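Local coordinates for protein bifunctional endo-1,4-beta-xylanase A (Neocallimastix patriciarum, PDB 2VG9) that hydrolyses internal beta-1,4 linkages of xylan as a family 11 endo-xylanase, probably contributing to plant cell-wall breakdown, at residues 108-113 against 157-162. Residues are numbered along the deposited sequence; the frame is centred on the assembly and turned at random.
Sequences PLVEYY and KQYFSV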
loop_
_atom_site.group_PDB
_atom_site.type_symbol
_atom_site.label_atom_id
_atom_site.label_comp_id
_atom_site.label_asym_id
_atom_site.label_seq_id
_atom_site.Cartn_x
_atom_site.Cartn_y
_atom_site.Cartn_z
ATOM N N PRO A 108 15.353 11.119 0.495
ATOM C CA PRO A 108 15.356 9.661 0.325
ATOM C C PRO A 108 14.247 9.119 -0.602
ATOM O O PRO A 108 13.212 9.776 -0.826
ATOM C CB PRO A 108 15.179 9.144 1.760
ATOM C CG PRO A 108 14.395 10.222 2.445
ATOM C CD PRO A 108 14.692 11.527 1.743
ATOM N N LEU A 109 14.483 7.922 -1.126
ATOM C CA LEU A 109 13.482 7.161 -1.849
ATOM C C LEU A 109 12.589 6.559 -0.772
ATOM O O LEU A 109 13.104 5.981 0.187
ATOM C CB LEU A 109 14.184 6.044 -2.629
ATOM C CG LEU A 109 13.647 5.265 -3.846
ATOM C CD1 LEU A 109 13.716 3.768 -3.667
ATOM C CD2 LEU A 109 12.301 5.713 -4.437
ATOM N N VAL A 110 11.266 6.699 -0.897
ATOM C CA VAL A 110 10.352 6.276 0.194
ATOM C C VAL A 110 9.273 5.361 -0.362
ATOM O O VAL A 110 8.686 5.671 -1.394
ATOM C CB VAL A 110 9.685 7.504 0.885
ATOM C CG1 VAL A 110 8.541 7.091 1.821
ATOM C CG2 VAL A 110 10.730 8.342 1.613
ATOM N N GLU A 111 9.037 4.231 0.320
ATOM C CA GLU A 111 7.839 3.400 0.136
ATOM C C GLU A 111 6.988 3.663 1.386
ATOM O O GLU A 111 7.485 3.571 2.512
ATOM C CB GLU A 111 8.237 1.929 0.055
ATOM C CG GLU A 111 7.116 0.920 -0.174
ATOM C CD GLU A 111 7.677 -0.493 -0.284
ATOM O OE1 GLU A 111 7.226 -1.255 -1.160
ATOM O OE2 GLU A 111 8.597 -0.841 0.503
ATOM N N TYR A 112 5.729 4.046 1.203
ATOM C CA TYR A 112 4.892 4.470 2.332
ATOM C C TYR A 112 3.635 3.573 2.451
ATOM O O TYR A 112 3.170 2.982 1.455
ATOM C CB TYR A 112 4.530 5.967 2.214
ATOM C CG TYR A 112 3.519 6.288 1.115
ATOM C CD1 TYR A 112 2.146 6.034 1.319
ATOM C CD2 TYR A 112 3.924 6.834 -0.119
ATOM C CE1 TYR A 112 1.190 6.306 0.339
ATOM C CE2 TYR A 112 2.944 7.159 -1.146
ATOM C CZ TYR A 112 1.582 6.871 -0.885
ATOM O OH TYR A 112 0.579 7.133 -1.789
ATOM N N TYR A 113 3.145 3.442 3.682
ATOM C CA TYR A 113 2.017 2.592 4.035
ATOM C C TYR A 113 1.113 3.364 4.986
ATOM O O TYR A 113 1.562 3.902 6.014
ATOM C CB TYR A 113 2.480 1.339 4.774
ATOM C CG TYR A 113 3.411 0.465 4.007
ATOM C CD1 TYR A 113 2.957 -0.674 3.344
ATOM C CD2 TYR A 113 4.772 0.754 3.980
ATOM C CE1 TYR A 113 3.848 -1.479 2.625
ATOM C CE2 TYR A 113 5.649 -0.019 3.280
ATOM C CZ TYR A 113 5.194 -1.130 2.612
ATOM O OH TYR A 113 6.135 -1.877 1.942
ATOM N N LYS A 157 13.968 4.206 2.563
ATOM C CA LYS A 157 13.114 4.448 3.733
ATOM C C LYS A 157 11.685 3.965 3.500
ATOM O O LYS A 157 11.149 4.066 2.382
ATOM C CB LYS A 157 13.071 5.942 4.062
ATOM C CG LYS A 157 14.425 6.523 4.496
ATOM C CD LYS A 157 14.771 6.057 5.881
ATOM C CE LYS A 157 15.945 6.821 6.445
ATOM N NZ LYS A 157 16.203 6.332 7.813
ATOM N N GLN A 158 11.070 3.465 4.568
ATOM C CA GLN A 158 9.628 3.235 4.584
ATOM C C GLN A 158 8.992 4.197 5.579
ATOM O O GLN A 158 9.515 4.391 6.681
ATOM C CB GLN A 158 9.336 1.780 4.939
ATOM C CG GLN A 158 9.827 0.791 3.868
ATOM C CD GLN A 158 9.745 -0.652 4.315
ATOM O OE1 GLN A 158 10.056 -0.977 5.457
ATOM N NE2 GLN A 158 9.337 -1.522 3.414
ATOM N N TYR A 159 7.894 4.840 5.194
ATOM C CA TYR A 159 7.117 5.653 6.138
ATOM C C TYR A 159 5.814 4.921 6.412
ATOM O O TYR A 159 5.212 4.360 5.506
ATOM C CB TYR A 159 6.820 7.075 5.620
ATOM C CG TYR A 159 8.009 7.949 5.345
ATOM C CD1 TYR A 159 9.304 7.571 5.752
ATOM C CD2 TYR A 159 7.843 9.184 4.726
ATOM C CE1 TYR A 159 10.419 8.385 5.492
ATOM C CE2 TYR A 159 8.945 10.011 4.462
ATOM C CZ TYR A 159 10.228 9.602 4.850
ATOM O OH TYR A 159 11.298 10.431 4.579
ATOM N N PHE A 160 5.390 4.975 7.665
ATOM C CA PHE A 160 4.192 4.284 8.173
ATOM C C PHE A 160 3.318 5.189 8.971
ATOM O O PHE A 160 3.822 5.967 9.776
ATOM C CB PHE A 160 4.588 3.131 9.138
ATOM C CG PHE A 160 5.295 1.981 8.447
ATOM C CD1 PHE A 160 4.549 0.921 7.914
ATOM C CD2 PHE A 160 6.716 1.972 8.322
ATOM C CE1 PHE A 160 5.190 -0.156 7.243
ATOM C CE2 PHE A 160 7.363 0.904 7.685
ATOM C CZ PHE A 160 6.602 -0.157 7.134
ATOM N N SER A 161 2.009 5.044 8.741
ATOM C CA SER A 161 0.941 5.423 9.654
ATOM C C SER A 161 0.162 4.139 9.906
ATOM O O SER A 161 -0.385 3.536 8.979
ATOM C CB SER A 161 -0.039 6.377 8.979
ATOM O OG SER A 161 0.460 7.687 8.889
ATOM N N VAL A 162 0.059 3.741 11.164
ATOM C CA VAL A 162 -0.693 2.544 11.466
ATOM C C VAL A 162 -1.931 2.946 12.249
ATOM O O VAL A 162 -1.816 3.500 13.352
ATOM C CB VAL A 162 0.181 1.535 12.252
ATOM C CG1 VAL A 162 -0.649 0.286 12.666
ATOM C CG2 VAL A 162 1.416 1.176 11.408
#
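E111 and Y113 straddle Y159 in a parallel backbone ladder: K157 N donates to L109 O, E111 N to K157 O, Y159 N to E111 O, Y113 N to Y159 O (2.9 Å) and S161 N to Y113 O. The axes of segments 110-113 and 157-162 approach to 4.6 Å, and V110 CA and Y112 CA add C-H...O contacts to K157 O and Y159 O.

On one face, V110 lies across the Y159 ring. Its CG1 sits 3.7 Å from the ring centroid in a CH-pi contact, and V110 CG2 comes to 3.5 Å from Y159 CZ, so both methyls cover the same ring. Y159 turns CG anti to its carbonyl carbon (chi1 -62°), which swings the ring back over V110 and brings OH to 3.8 Å from P108 CG; the Y159 hydroxyl donates a hydrogen bond to G187 O. With an alanine in place of Y159, the V110 methyls would probably lose the ring they pack on and G187 O its hydroxyl partner.

On the other face, Q158 NE2 hydrogen-bonds E111 OE2 (3.1 Å), in the amide's own plane but on the anti side of the carboxylate and 32° out of its plane. E111 OE1 is held by Y96. Beside them the Y113 and F160 rings run the same way; the two rings lie 7° from parallel, displaced so that they hardly overlap, with Y113 CD2 at 3.4 Å from F160 CE1.

Strands 110-115 and 153-163 thus form a parallel pairing within the curved, otherwise antiparallel sheet of the family 11 beta-jelly roll; the face carrying E111, Q158 and Y113 probably lines the xylan-binding cleft, as in other family 11 enzymes.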